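Local coordinates for NANS (YJHS), A 9-O-acetyl N-acetylneuraminic acid esterase (Escherichia coli O157:H7 EDL933, PDB 3PT5), which probably removes the 9-O-acetyl group from 9-O-acetyl-N-acetylneuraminate, letting the bacterium grow on this alternative host sialic acid, at residues 25-30 with 186-191; 55-60 with 168-173; 74-79 with 106-111; 80-85 with 128-133; 148-153 with 161-166. One frame throughout, in Å; residues are numbered along the deposited sequence.

Contact 1: 25-30 with 186-191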
# COMPACT_ATOMS: atom_id res chain seq x y z
N THR A 25 6.29 5.36 3.05
CA THR A 25 5.42 4.47 3.82
C THR A 25 4.14 4.23 3.03
O THR A 25 3.62 5.12 2.42
CB THR A 25 5.10 5.09 5.18
OG1 THR A 25 6.32 5.16 5.94
CG2 THR A 25 4.09 4.23 5.96
N VAL A 26 3.65 2.99 3.05
CA VAL A 26 2.43 2.61 2.33
C VAL A 26 1.52 2.02 3.37
O VAL A 26 1.92 1.10 4.08
CB VAL A 26 2.72 1.62 1.18
CG1 VAL A 26 1.43 1.28 0.44
CG2 VAL A 26 3.71 2.26 0.21
N ALA A 27 0.31 2.57 3.50
CA ALA A 27 -0.56 2.13 4.60
C ALA A 27 -2.04 2.23 4.21
O ALA A 27 -2.41 2.86 3.19
CB ALA A 27 -0.27 2.97 5.84
N GLY A 28 -2.89 1.58 5.01
CA GLY A 28 -4.30 1.57 4.78
C GLY A 28 -4.90 0.19 4.78
O GLY A 28 -4.42 -0.69 5.49
N GLN A 29 -5.93 0.00 3.94
CA GLN A 29 -6.59 -1.30 3.85
C GLN A 29 -6.34 -1.98 2.50
O GLN A 29 -5.31 -1.71 1.88
CB GLN A 29 -8.04 -1.24 4.33
CG GLN A 29 -9.02 -0.42 3.52
CD GLN A 29 -10.31 -0.20 4.32
OE1 GLN A 29 -10.56 0.90 4.78
NE2 GLN A 29 -11.07 -1.26 4.54
N SER A 30 -7.24 -2.85 2.06
CA SER A 30 -6.95 -3.73 0.93
C SER A 30 -6.42 -3.06 -0.33
O SER A 30 -5.54 -3.61 -0.98
CB SER A 30 -8.16 -4.60 0.57
OG SER A 30 -9.23 -3.81 0.12
N VAL A 186 3.66 9.47 2.95
CA VAL A 186 2.83 8.29 3.17
C VAL A 186 1.88 8.15 1.99
O VAL A 186 1.22 9.11 1.62
CB VAL A 186 2.00 8.42 4.47
CG1 VAL A 186 1.05 7.22 4.68
CG2 VAL A 186 2.91 8.60 5.70
N CYS A 187 1.83 6.97 1.40
CA CYS A 187 0.78 6.60 0.46
C CYS A 187 -0.27 5.85 1.26
O CYS A 187 -0.04 4.76 1.74
CB CYS A 187 1.33 5.70 -0.67
SG CYS A 187 2.55 6.59 -1.67
N TRP A 188 -1.43 6.47 1.37
CA TRP A 188 -2.53 6.00 2.21
C TRP A 188 -3.72 5.67 1.32
O TRP A 188 -4.16 6.54 0.59
CB TRP A 188 -2.93 7.15 3.13
CG TRP A 188 -4.10 6.89 4.00
CD1 TRP A 188 -5.36 7.38 3.83
CD2 TRP A 188 -4.14 6.06 5.19
NE1 TRP A 188 -6.19 6.93 4.85
CE2 TRP A 188 -5.47 6.10 5.67
CE3 TRP A 188 -3.20 5.27 5.86
CZ2 TRP A 188 -5.88 5.41 6.82
CZ3 TRP A 188 -3.61 4.56 7.01
CH2 TRP A 188 -4.93 4.66 7.48
N MET A 189 -4.26 4.44 1.40
CA MET A 189 -5.53 4.14 0.73
C MET A 189 -6.36 3.40 1.72
O MET A 189 -6.08 2.25 2.02
CB MET A 189 -5.36 3.29 -0.54
CG MET A 189 -4.68 4.08 -1.62
SD MET A 189 -4.29 3.20 -3.11
CE MET A 189 -5.92 2.92 -3.80
N GLN A 190 -7.37 4.09 2.24
CA GLN A 190 -8.21 3.54 3.27
C GLN A 190 -9.53 4.28 3.30
O GLN A 190 -9.61 5.47 2.97
CB GLN A 190 -7.52 3.69 4.61
CG GLN A 190 -8.13 2.88 5.73
CD GLN A 190 -9.31 3.56 6.36
OE1 GLN A 190 -9.36 4.78 6.43
NE2 GLN A 190 -10.27 2.77 6.86
N GLY A 191 -10.58 3.56 3.68
CA GLY A 191 -11.89 4.15 3.91
C GLY A 191 -13.01 3.20 3.64
O GLY A 191 -14.11 3.34 4.21
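T25 and V186 begin a parallel pairing in which backbone bonds alternate between the two strands. C187 N donates to T25 O at 2.8 Å, A27 N to C187 O, M189 N to A27 O, and Q29 N closes the series on M189 O at 3.0 Å. Between these bonds, alpha hydrogens point at carbonyls, as in V26 CA to C187 O at 3.3 Å. The side chains of T25, A27, V186 and W188 lie on one face of the sheet, those of V26, C187 and M189 on the other.

Strands 20-28 and 182-189 are central neighbours in the SGNH hydrolase sheet, and the Gly-Gln-Ser sequence at 28-30 matches the family's first sequence block.

Apolar contact is led by W188. Its CE3 meets A27 CB at 3.7 Å, and G28 CA sits over a face of its six-membered ring, 4.1 Å from the ring centroid, a CH-pi contact. Y257 takes up W188 NE1.

Beyond the strands, Q29 OE1 accepts G191 N at 2.9 Å and, weakly, Q190 NE2 at 2.8 Å. The two amide planes differ by just 11°, and the Q190 amide is also bonded through NE2 to D194 and through OE1 to H203.

Contact 2: 55-60 with 168-173; sequences LARFAH and VSRTRA
R170 reaches from its helix to two consecutive carbonyls at the end of strand 52-55. Its NH2 donates to L55 O at 2.8 Å and its NH1 to A56 O at 3.0 Å. The second bond is the straighter, 160° at the hydrogen, and A56 O lies at the guanidinium edge, in its plane; L55 O is tilted from that plane. Both donors stand above the planes of the carbonyls they meet, so neither uses a lone-pair direction. A bend at chi3 (72°) turns the end of R170 toward these oxygens.

The two cations meet next. R57 crosses R170 at about a right angle, their guanidinium planes 50° apart, and R57 NH1 lies over one face of the R170 group, 2.9 Å from R170 NE with no bond between the two donors. Shared acceptors probably make this closeness tolerable: R57 NH2 forms a salt bridge with D166, and the carbonyl oxygen of P128 accepts from both arginines.

Helix 162-176 here packs beside the central sheet of the alpha/beta fold. R170 ties it to the end of strand 52-55 and to P128 of strand 122-130, while R57 reaches D166 of the helix from the loop side.

L55 supplies the van der Waals packing. Its CB lies over the face of R170 opposite R57, 3.9 Å from R170 NH1, while L55 CD1 rests 3.3 Å from the carbonyl R170 O and makes a looser apolar contact with A173 CB at 4.4 Å.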
# COMPACT_ATOMS: atom_id res chain seq x y z
N LEU A 55 10.91 -2.89 4.31
CA LEU A 55 11.13 -3.39 5.66
C LEU A 55 10.36 -4.69 5.86
O LEU A 55 9.15 -4.73 5.72
CB LEU A 55 10.73 -2.37 6.73
CG LEU A 55 11.52 -1.08 6.94
CD1 LEU A 55 11.04 -0.43 8.22
CD2 LEU A 55 13.01 -1.32 7.05
N ALA A 56 11.10 -5.75 6.20
CA ALA A 56 10.49 -7.09 6.36
C ALA A 56 9.53 -7.19 7.54
O ALA A 56 9.59 -6.43 8.48
CB ALA A 56 11.57 -8.16 6.52
N ARG A 57 8.66 -8.20 7.47
CA ARG A 57 7.71 -8.49 8.52
C ARG A 57 7.64 -9.99 8.76
O ARG A 57 7.65 -10.43 9.92
CB ARG A 57 6.30 -7.97 8.18
CG ARG A 57 5.31 -8.12 9.34
CD ARG A 57 3.90 -7.61 9.00
NE ARG A 57 3.90 -6.22 8.53
CZ ARG A 57 3.80 -5.17 9.33
NH1 ARG A 57 3.80 -3.93 8.83
NH2 ARG A 57 3.66 -5.34 10.64
N PHE A 58 7.55 -10.77 7.68
CA PHE A 58 7.25 -12.20 7.78
C PHE A 58 8.53 -12.94 8.16
O PHE A 58 9.61 -12.34 8.22
CB PHE A 58 6.69 -12.74 6.46
CG PHE A 58 5.55 -11.89 5.88
CD1 PHE A 58 4.60 -11.28 6.71
CD2 PHE A 58 5.44 -11.72 4.51
CE1 PHE A 58 3.58 -10.50 6.15
CE2 PHE A 58 4.42 -10.96 3.96
CZ PHE A 58 3.51 -10.36 4.77
N ALA A 59 8.41 -14.24 8.41
CA ALA A 59 9.56 -15.03 8.83
C ALA A 59 10.48 -15.37 7.65
O ALA A 59 11.65 -15.77 7.84
CB ALA A 59 9.06 -16.28 9.55
N HIS A 60 9.97 -15.24 6.43
CA HIS A 60 10.79 -15.42 5.23
C HIS A 60 10.44 -14.32 4.26
O HIS A 60 9.40 -13.67 4.42
CB HIS A 60 10.59 -16.80 4.58
CG HIS A 60 10.96 -17.93 5.49
ND1 HIS A 60 12.20 -18.53 5.48
CD2 HIS A 60 10.27 -18.51 6.50
CE1 HIS A 60 12.24 -19.46 6.42
NE2 HIS A 60 11.09 -19.45 7.07
N VAL A 168 3.91 4.01 12.86
CA VAL A 168 4.89 4.95 13.43
C VAL A 168 6.23 4.27 13.68
O VAL A 168 7.28 4.78 13.27
CB VAL A 168 4.32 5.65 14.70
CG1 VAL A 168 5.44 6.28 15.57
CG2 VAL A 168 3.35 6.72 14.30
N SER A 169 6.19 3.10 14.30
CA SER A 169 7.39 2.37 14.67
C SER A 169 8.21 1.94 13.47
O SER A 169 9.45 2.09 13.48
CB SER A 169 7.03 1.19 15.59
OG SER A 169 7.67 0.00 15.15
N ARG A 170 7.55 1.46 12.41
CA ARG A 170 8.25 1.06 11.19
C ARG A 170 8.78 2.25 10.39
O ARG A 170 9.85 2.16 9.83
CB ARG A 170 7.35 0.18 10.31
CG ARG A 170 7.30 -1.21 10.81
CD ARG A 170 6.18 -1.98 10.24
NE ARG A 170 6.27 -2.39 8.84
CZ ARG A 170 7.05 -3.34 8.35
NH1 ARG A 170 8.01 -3.92 9.09
NH2 ARG A 170 6.91 -3.68 7.09
N THR A 171 8.02 3.34 10.34
CA THR A 171 8.50 4.54 9.65
C THR A 171 9.74 5.10 10.35
O THR A 171 10.74 5.46 9.69
CB THR A 171 7.40 5.61 9.56
OG1 THR A 171 6.33 5.07 8.78
CG2 THR A 171 7.91 6.89 8.87
N ARG A 172 9.69 5.14 11.69
CA ARG A 172 10.84 5.62 12.47
C ARG A 172 12.03 4.72 12.23
O ARG A 172 13.13 5.22 12.03
CB ARG A 172 10.52 5.59 13.95
CG ARG A 172 9.77 6.75 14.47
CD ARG A 172 9.46 6.49 15.94
NE ARG A 172 8.95 7.67 16.62
CZ ARG A 172 8.12 7.65 17.66
NH1 ARG A 172 7.69 6.49 18.16
NH2 ARG A 172 7.73 8.80 18.21
N ALA A 173 11.82 3.40 12.22
CA ALA A 173 12.89 2.42 12.06
C ALA A 173 13.57 2.63 10.72
O ALA A 173 14.79 2.49 10.61
CB ALA A 173 12.35 0.98 12.15

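Contact 3: 74-79 with 106-111; sequences IPLTHC and QALHIA
L76 lays its CD2 methyl on the first turn of helix 107-114, 3.6 Å from L108 CA, and that same methyl reaches A111 CB at 4.0 Å one turn further on. This joins a helix to the edge of the central sheet: strand 73-75 is an outermost strand, antiparallel to its neighbour 52-55, and the helix leads on to strand 122-130. I52 and I126 of those strands add to the apolar packing round L76.

The L76 and L108 side chains run antiparallel, each passing alongside the other. Each has CG anti to its own backbone N (chi1 170° for L76 and 173° for L108), which points both across the interface. L76 CG and L108 CD1 come to 4.2 Å, and the other L108 methyl, CD2, lies against the chain at H78 N, 3.7 Å away. L108 CB also abuts T77 O at 3.6 Å. The T77 and H78 side chains are engaged by Y101, through hydrogen bonds to its OH and its carbonyl.

No direct hydrogen bond links the two segments. A water does the work instead, donating to T77 O and accepting from L108 N, each at 2.9 Å, and so supplying a partner for an N-H in the opening turn of the helix.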
# COMPACT_ATOMS: atom_id res chain seq x y z
N ILE A 74 14.99 -5.90 2.93
CA ILE A 74 14.89 -7.02 1.99
C ILE A 74 14.35 -6.51 0.64
O ILE A 74 13.85 -5.39 0.54
CB ILE A 74 14.01 -8.18 2.56
CG1 ILE A 74 12.56 -7.71 2.73
CG2 ILE A 74 14.59 -8.69 3.87
CD1 ILE A 74 11.53 -8.86 2.92
N PRO A 75 14.46 -7.33 -0.41
CA PRO A 75 13.90 -6.90 -1.70
C PRO A 75 12.40 -6.63 -1.63
O PRO A 75 11.64 -7.35 -0.97
CB PRO A 75 14.17 -8.07 -2.63
CG PRO A 75 15.38 -8.79 -2.01
CD PRO A 75 15.14 -8.64 -0.51
N LEU A 76 11.97 -5.57 -2.32
CA LEU A 76 10.53 -5.33 -2.46
C LEU A 76 10.03 -6.11 -3.65
O LEU A 76 10.67 -6.11 -4.70
CB LEU A 76 10.24 -3.85 -2.64
CG LEU A 76 8.80 -3.48 -3.02
CD1 LEU A 76 7.80 -3.82 -1.95
CD2 LEU A 76 8.77 -1.97 -3.34
N THR A 77 8.90 -6.78 -3.49
CA THR A 77 8.36 -7.59 -4.60
C THR A 77 6.91 -7.20 -4.85
O THR A 77 6.41 -6.24 -4.25
CB THR A 77 8.50 -9.13 -4.37
OG1 THR A 77 7.54 -9.59 -3.41
CG2 THR A 77 9.91 -9.48 -3.86
N HIS A 78 6.26 -7.94 -5.74
CA HIS A 78 4.84 -7.65 -6.05
C HIS A 78 3.87 -7.89 -4.91
O HIS A 78 2.74 -7.38 -4.92
CB HIS A 78 4.41 -8.44 -7.27
CG HIS A 78 4.46 -9.92 -7.04
ND1 HIS A 78 5.60 -10.66 -7.25
CD2 HIS A 78 3.52 -10.78 -6.59
CE1 HIS A 78 5.36 -11.93 -6.94
NE2 HIS A 78 4.11 -12.03 -6.53
N CYS A 79 4.30 -8.66 -3.90
CA CYS A 79 3.42 -8.99 -2.77
C CYS A 79 4.12 -8.66 -1.46
O CYS A 79 4.79 -9.52 -0.89
CB CYS A 79 3.01 -10.46 -2.85
SG CYS A 79 1.64 -10.85 -1.76
N GLN A 106 0.66 -2.44 -5.71
CA GLN A 106 1.32 -1.38 -6.46
C GLN A 106 2.58 -0.80 -5.84
O GLN A 106 3.20 0.05 -6.48
CB GLN A 106 0.36 -0.20 -6.72
CG GLN A 106 -0.15 0.52 -5.44
CD GLN A 106 -1.48 -0.06 -4.93
OE1 GLN A 106 -1.80 -1.22 -5.20
NE2 GLN A 106 -2.25 0.74 -4.19
N ALA A 107 2.97 -1.19 -4.61
CA ALA A 107 4.13 -0.51 -3.97
C ALA A 107 5.38 -0.67 -4.86
O ALA A 107 6.15 0.28 -5.05
CB ALA A 107 4.39 -1.09 -2.60
N LEU A 108 5.55 -1.87 -5.43
CA LEU A 108 6.72 -2.13 -6.27
C LEU A 108 6.77 -1.19 -7.48
O LEU A 108 7.83 -0.69 -7.86
CB LEU A 108 6.76 -3.59 -6.73
CG LEU A 108 7.84 -3.97 -7.75
CD1 LEU A 108 9.24 -3.71 -7.16
CD2 LEU A 108 7.69 -5.44 -8.14
N HIS A 109 5.61 -0.96 -8.09
CA HIS A 109 5.49 -0.18 -9.32
C HIS A 109 5.64 1.30 -9.08
O HIS A 109 6.22 2.00 -9.91
CB HIS A 109 4.17 -0.52 -9.97
CG HIS A 109 3.97 -1.99 -10.07
ND1 HIS A 109 3.23 -2.69 -9.15
CD2 HIS A 109 4.55 -2.92 -10.88
CE1 HIS A 109 3.29 -3.98 -9.43
NE2 HIS A 109 4.09 -4.14 -10.47
N ILE A 110 5.17 1.75 -7.91
CA ILE A 110 5.46 3.13 -7.46
C ILE A 110 6.96 3.32 -7.34
O ILE A 110 7.54 4.20 -7.98
CB ILE A 110 4.72 3.47 -6.17
CG1 ILE A 110 3.22 3.48 -6.49
CG2 ILE A 110 5.19 4.83 -5.63
CD1 ILE A 110 2.31 3.49 -5.24
N ALA A 111 7.60 2.42 -6.59
CA ALA A 111 9.04 2.44 -6.41
C ALA A 111 9.81 2.40 -7.74
O ALA A 111 10.75 3.20 -7.93
CB ALA A 111 9.45 1.30 -5.49
O HOH W 1 4.31 -4.29 -4.48

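Contact 4: 80-85 with 128-133; sequences PHDVQD and PCCRGG
D82 and P128 bring the two backbones to a CA-CA distance of 4.9 Å, and the loop 80-85 then runs alongside 128-133 in the same sense, so that Q84 arrives beside R131. Just before, the chain makes an inverse gamma turn centred on H81. V83 N adds a weak backbone bond to C130 O at 2.9 Å.

The D82 carboxylate does more. Its OD1 accepts C130 N at 2.9 Å, met on the anti side and 32° out of the carboxylate plane, and is also packed against P128 CB at 3.2 Å. With CG beside the backbone N (chi1 -71°), the group leans over the strand end.

This is the C-terminal end of strand 122-130, at the carboxyl edge of the parallel strands, where active sites of alpha/beta folds usually lie, and here the loop leading to helix 107-114 is pinned to it.

Further along, Q84 extends over G132, and OE1 takes a weak bond from G132 N at 3.0 Å; lacking a side chain, G132 lets OE1 come so near. Y35 OH is the stronger partner of that oxygen. R131 runs roughly perpendicular to Q84, its CD 3.8 Å from Q84 CB, the amide and guanidinium planes 39° apart, while its NH2 goes to H152 O. P80 CB meets P128 CB at 4.1 Å, and V83 CB rests 3.3 Å from C130 O.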
# COMPACT_ATOMS: atom_id res chain seq x y z
N PRO A 80 4.01 -7.39 -1.00
CA PRO A 80 4.85 -6.91 0.10
C PRO A 80 4.51 -7.42 1.49
O PRO A 80 3.51 -8.11 1.71
CB PRO A 80 4.61 -5.37 0.06
CG PRO A 80 4.15 -5.07 -1.33
CD PRO A 80 3.29 -6.28 -1.65
N HIS A 81 5.35 -7.02 2.44
CA HIS A 81 5.29 -7.41 3.83
C HIS A 81 4.33 -6.57 4.66
O HIS A 81 4.67 -6.03 5.70
CB HIS A 81 6.70 -7.40 4.40
CG HIS A 81 7.47 -8.65 4.12
ND1 HIS A 81 7.55 -9.24 2.87
CD2 HIS A 81 8.20 -9.44 4.95
CE1 HIS A 81 8.29 -10.33 2.95
NE2 HIS A 81 8.71 -10.47 4.19
N ASP A 82 3.11 -6.45 4.17
CA ASP A 82 2.07 -5.75 4.93
C ASP A 82 1.65 -6.58 6.14
O ASP A 82 2.07 -7.74 6.29
CB ASP A 82 0.91 -5.43 3.99
CG ASP A 82 1.29 -4.30 2.98
OD1 ASP A 82 1.51 -3.16 3.44
OD2 ASP A 82 1.35 -4.53 1.74
N VAL A 83 0.83 -5.99 7.02
CA VAL A 83 0.39 -6.67 8.23
C VAL A 83 -0.38 -7.94 7.88
O VAL A 83 -0.25 -8.98 8.56
CB VAL A 83 -0.51 -5.74 9.08
CG1 VAL A 83 -0.91 -6.41 10.38
CG2 VAL A 83 0.19 -4.41 9.32
N GLN A 84 -1.19 -7.85 6.83
CA GLN A 84 -1.81 -9.05 6.28
C GLN A 84 -0.96 -9.71 5.20
O GLN A 84 -0.56 -9.06 4.22
CB GLN A 84 -3.17 -8.71 5.70
CG GLN A 84 -3.95 -9.94 5.32
CD GLN A 84 -5.22 -9.59 4.59
OE1 GLN A 84 -5.42 -8.42 4.21
NE2 GLN A 84 -6.06 -10.58 4.36
N ASP A 85 -0.70 -11.00 5.37
CA ASP A 85 0.18 -11.75 4.47
C ASP A 85 -0.61 -12.37 3.33
O ASP A 85 -1.41 -13.30 3.55
CB ASP A 85 0.90 -12.83 5.30
CG ASP A 85 1.93 -13.63 4.50
OD1 ASP A 85 1.96 -13.56 3.25
OD2 ASP A 85 2.72 -14.37 5.15
N PRO A 128 5.83 -1.08 4.31
CA PRO A 128 4.47 -1.57 4.11
C PRO A 128 3.76 -1.80 5.44
O PRO A 128 4.21 -2.63 6.26
CB PRO A 128 4.66 -2.85 3.26
CG PRO A 128 6.06 -3.27 3.52
CD PRO A 128 6.84 -2.12 4.08
N CYS A 129 2.67 -1.05 5.63
CA CYS A 129 1.86 -1.10 6.85
C CYS A 129 0.36 -1.19 6.58
O CYS A 129 -0.39 -0.45 7.18
CB CYS A 129 2.16 0.11 7.74
SG CYS A 129 3.90 0.31 8.15
N CYS A 130 -0.04 -2.07 5.65
CA CYS A 130 -1.45 -2.19 5.29
C CYS A 130 -2.09 -3.41 5.90
O CYS A 130 -1.41 -4.40 6.21
CB CYS A 130 -1.59 -2.28 3.78
SG CYS A 130 -0.74 -1.00 2.84
N ARG A 131 -3.41 -3.36 6.05
CA ARG A 131 -4.15 -4.48 6.61
C ARG A 131 -5.51 -4.51 5.91
O ARG A 131 -6.29 -3.58 6.04
CB ARG A 131 -4.26 -4.31 8.14
CG ARG A 131 -5.24 -5.29 8.83
CD ARG A 131 -4.79 -6.68 8.53
NE ARG A 131 -5.31 -7.72 9.41
CZ ARG A 131 -6.31 -8.53 9.11
NH1 ARG A 131 -6.93 -8.44 7.94
NH2 ARG A 131 -6.66 -9.48 9.98
N GLY A 132 -5.79 -5.57 5.17
CA GLY A 132 -7.12 -5.72 4.55
C GLY A 132 -8.18 -5.72 5.63
O GLY A 132 -7.96 -6.26 6.73
N GLY A 133 -9.32 -5.11 5.33
CA GLY A 133 -10.48 -5.10 6.22
C GLY A 133 -10.25 -4.37 7.52
O GLY A 133 -10.83 -4.73 8.56

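Contact 5: 148-153 with 161-166; sequences HGASHD and TPLYQD
D166 turns its carboxylate out from the helix to take the backbone N-H of A150. OD2 accepts A150 N at 2.8 Å along an almost straight line, 173° at the hydrogen, and the donor approaches on the anti side of the oxygen, 29° out of the carboxylate plane. CG stands anti to the backbone N of D166 (chi1 -171°), which carries the group off the helix toward the strand. G149 comes with the bond: its CA is 3.4 Å from the same OD2, a closeness that a residue without a side chain permits.

R57 NH2 forms a salt bridge with OD2 as well, so this oxygen is gripped by a charged group and a main-chain N-H together. OD1 has a long, weak ion pair with R170. Such surroundings would be expected to favour the ionised carboxylate.

The A150 methyl points at the helix and settles among three side chains. D166 CB lies 3.9 Å from A150 CB, L163 CD2 comes to 4.2 Å from the same methyl and P162 CB to 4.4 Å, and the carbonyl P162 O is 3.9 Å from it.

Both segments also carry internal side-chain bonds. S151 OG donates to D153 OD1 beyond the strand, and T161 OG1 accepts Y164 N at 3.2 Å. T161 is thus the N-cap of helix 162-176, and the contact docks onto the helix's opening turns a two-stranded antiparallel hairpin, 144-145 with 149-150, whose classic beta bulge sets H148 and G149 opposite S145.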
# COMPACT_ATOMS: atom_id res chain seq x y z
N HIS A 148 8.04 -8.03 16.59
CA HIS A 148 7.39 -8.53 15.37
C HIS A 148 6.26 -7.67 14.78
O HIS A 148 5.70 -8.03 13.74
CB HIS A 148 6.85 -9.96 15.58
CG HIS A 148 7.90 -10.95 15.94
ND1 HIS A 148 8.76 -11.50 15.01
CD2 HIS A 148 8.24 -11.51 17.13
CE1 HIS A 148 9.58 -12.34 15.61
NE2 HIS A 148 9.29 -12.36 16.90
N GLY A 149 5.92 -6.56 15.43
CA GLY A 149 4.93 -5.62 14.87
C GLY A 149 3.51 -5.99 15.17
O GLY A 149 3.27 -6.84 16.05
N ALA A 150 2.56 -5.37 14.47
CA ALA A 150 1.13 -5.61 14.72
C ALA A 150 0.73 -7.07 14.52
O ALA A 150 1.24 -7.72 13.60
CB ALA A 150 0.27 -4.70 13.84
N SER A 151 -0.16 -7.58 15.38
CA SER A 151 -0.63 -8.96 15.31
C SER A 151 -1.46 -9.16 14.05
O SER A 151 -2.00 -8.19 13.51
CB SER A 151 -1.49 -9.32 16.55
OG SER A 151 -2.62 -8.46 16.71
N HIS A 152 -1.58 -10.41 13.61
CA HIS A 152 -2.39 -10.77 12.43
C HIS A 152 -3.81 -10.21 12.50
O HIS A 152 -4.40 -9.91 11.46
CB HIS A 152 -2.51 -12.30 12.27
CG HIS A 152 -1.20 -13.02 12.19
ND1 HIS A 152 -0.99 -14.25 12.78
CD2 HIS A 152 -0.03 -12.69 11.60
CE1 HIS A 152 0.25 -14.64 12.55
NE2 HIS A 152 0.86 -13.71 11.83
N ASP A 153 -4.35 -10.09 13.72
CA ASP A 153 -5.71 -9.63 13.95
C ASP A 153 -5.86 -8.14 14.32
O ASP A 153 -6.92 -7.71 14.77
CB ASP A 153 -6.42 -10.53 14.98
CG ASP A 153 -5.82 -10.42 16.38
OD1 ASP A 153 -4.58 -10.27 16.51
OD2 ASP A 153 -6.59 -10.50 17.35
N THR A 161 -3.67 2.58 18.48
CA THR A 161 -3.93 1.17 18.17
C THR A 161 -2.66 0.46 17.70
O THR A 161 -1.70 1.14 17.26
CB THR A 161 -4.98 1.03 17.05
OG1 THR A 161 -4.40 1.49 15.82
CG2 THR A 161 -6.21 1.84 17.35
N PRO A 162 -2.62 -0.88 17.76
CA PRO A 162 -1.51 -1.63 17.19
C PRO A 162 -1.15 -1.26 15.76
O PRO A 162 0.04 -1.18 15.45
CB PRO A 162 -1.98 -3.08 17.26
CG PRO A 162 -2.75 -3.08 18.56
CD PRO A 162 -3.42 -1.74 18.67
N LEU A 163 -2.14 -1.03 14.91
CA LEU A 163 -1.84 -0.62 13.53
C LEU A 163 -1.16 0.73 13.48
O LEU A 163 -0.23 0.92 12.69
CB LEU A 163 -3.09 -0.63 12.65
CG LEU A 163 -3.66 -1.99 12.24
CD1 LEU A 163 -4.88 -1.77 11.38
CD2 LEU A 163 -2.62 -2.85 11.50
N TYR A 164 -1.59 1.67 14.33
CA TYR A 164 -0.93 2.97 14.39
C TYR A 164 0.52 2.84 14.87
O TYR A 164 1.43 3.45 14.31
CB TYR A 164 -1.69 3.97 15.27
CG TYR A 164 -0.92 5.25 15.47
CD1 TYR A 164 -0.99 6.27 14.52
CD2 TYR A 164 -0.06 5.41 16.57
CE1 TYR A 164 -0.27 7.45 14.67
CE2 TYR A 164 0.68 6.59 16.72
CZ TYR A 164 0.57 7.60 15.77
OH TYR A 164 1.31 8.77 15.88
N GLN A 165 0.73 2.03 15.90
CA GLN A 165 2.05 1.79 16.49
C GLN A 165 3.00 1.21 15.47
O GLN A 165 4.17 1.55 15.46
CB GLN A 165 1.93 0.82 17.64
CG GLN A 165 1.27 1.41 18.86
CD GLN A 165 1.17 0.37 19.97
OE1 GLN A 165 2.19 -0.12 20.48
NE2 GLN A 165 -0.06 0.01 20.33
N ASP A 166 2.47 0.33 14.63
CA ASP A 166 3.21 -0.36 13.59
C ASP A 166 3.61 0.65 12.50
O ASP A 166 4.76 0.68 12.06
CB ASP A 166 2.32 -1.49 13.05
CG ASP A 166 3.04 -2.45 12.11
OD1 ASP A 166 3.10 -2.15 10.89
OD2 ASP A 166 3.51 -3.54 12.55

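In the fold
All five contacts are buried, but at different depths: contact 1 lies about 5 Å from the chain's centre and contacts 2 and 5 about 14 to 15 Å, centre to centre. Contact 1 is backbone pairing inside the sheet, and contact 4 adjoins it through bonds from V26 O to C129 N and from G28 O to R131 N. Contacts 2 and 5 share helix 162-176 and set charged side chains against backbone groups, joined by the salt bridge from R57 to D166. Contact 3, toward the sheet's edge, is apolar apart from its water. R57 also bonds H81 O and P128 O, linking contact 2 to contact 4, while contacts 3 and 5 do not touch.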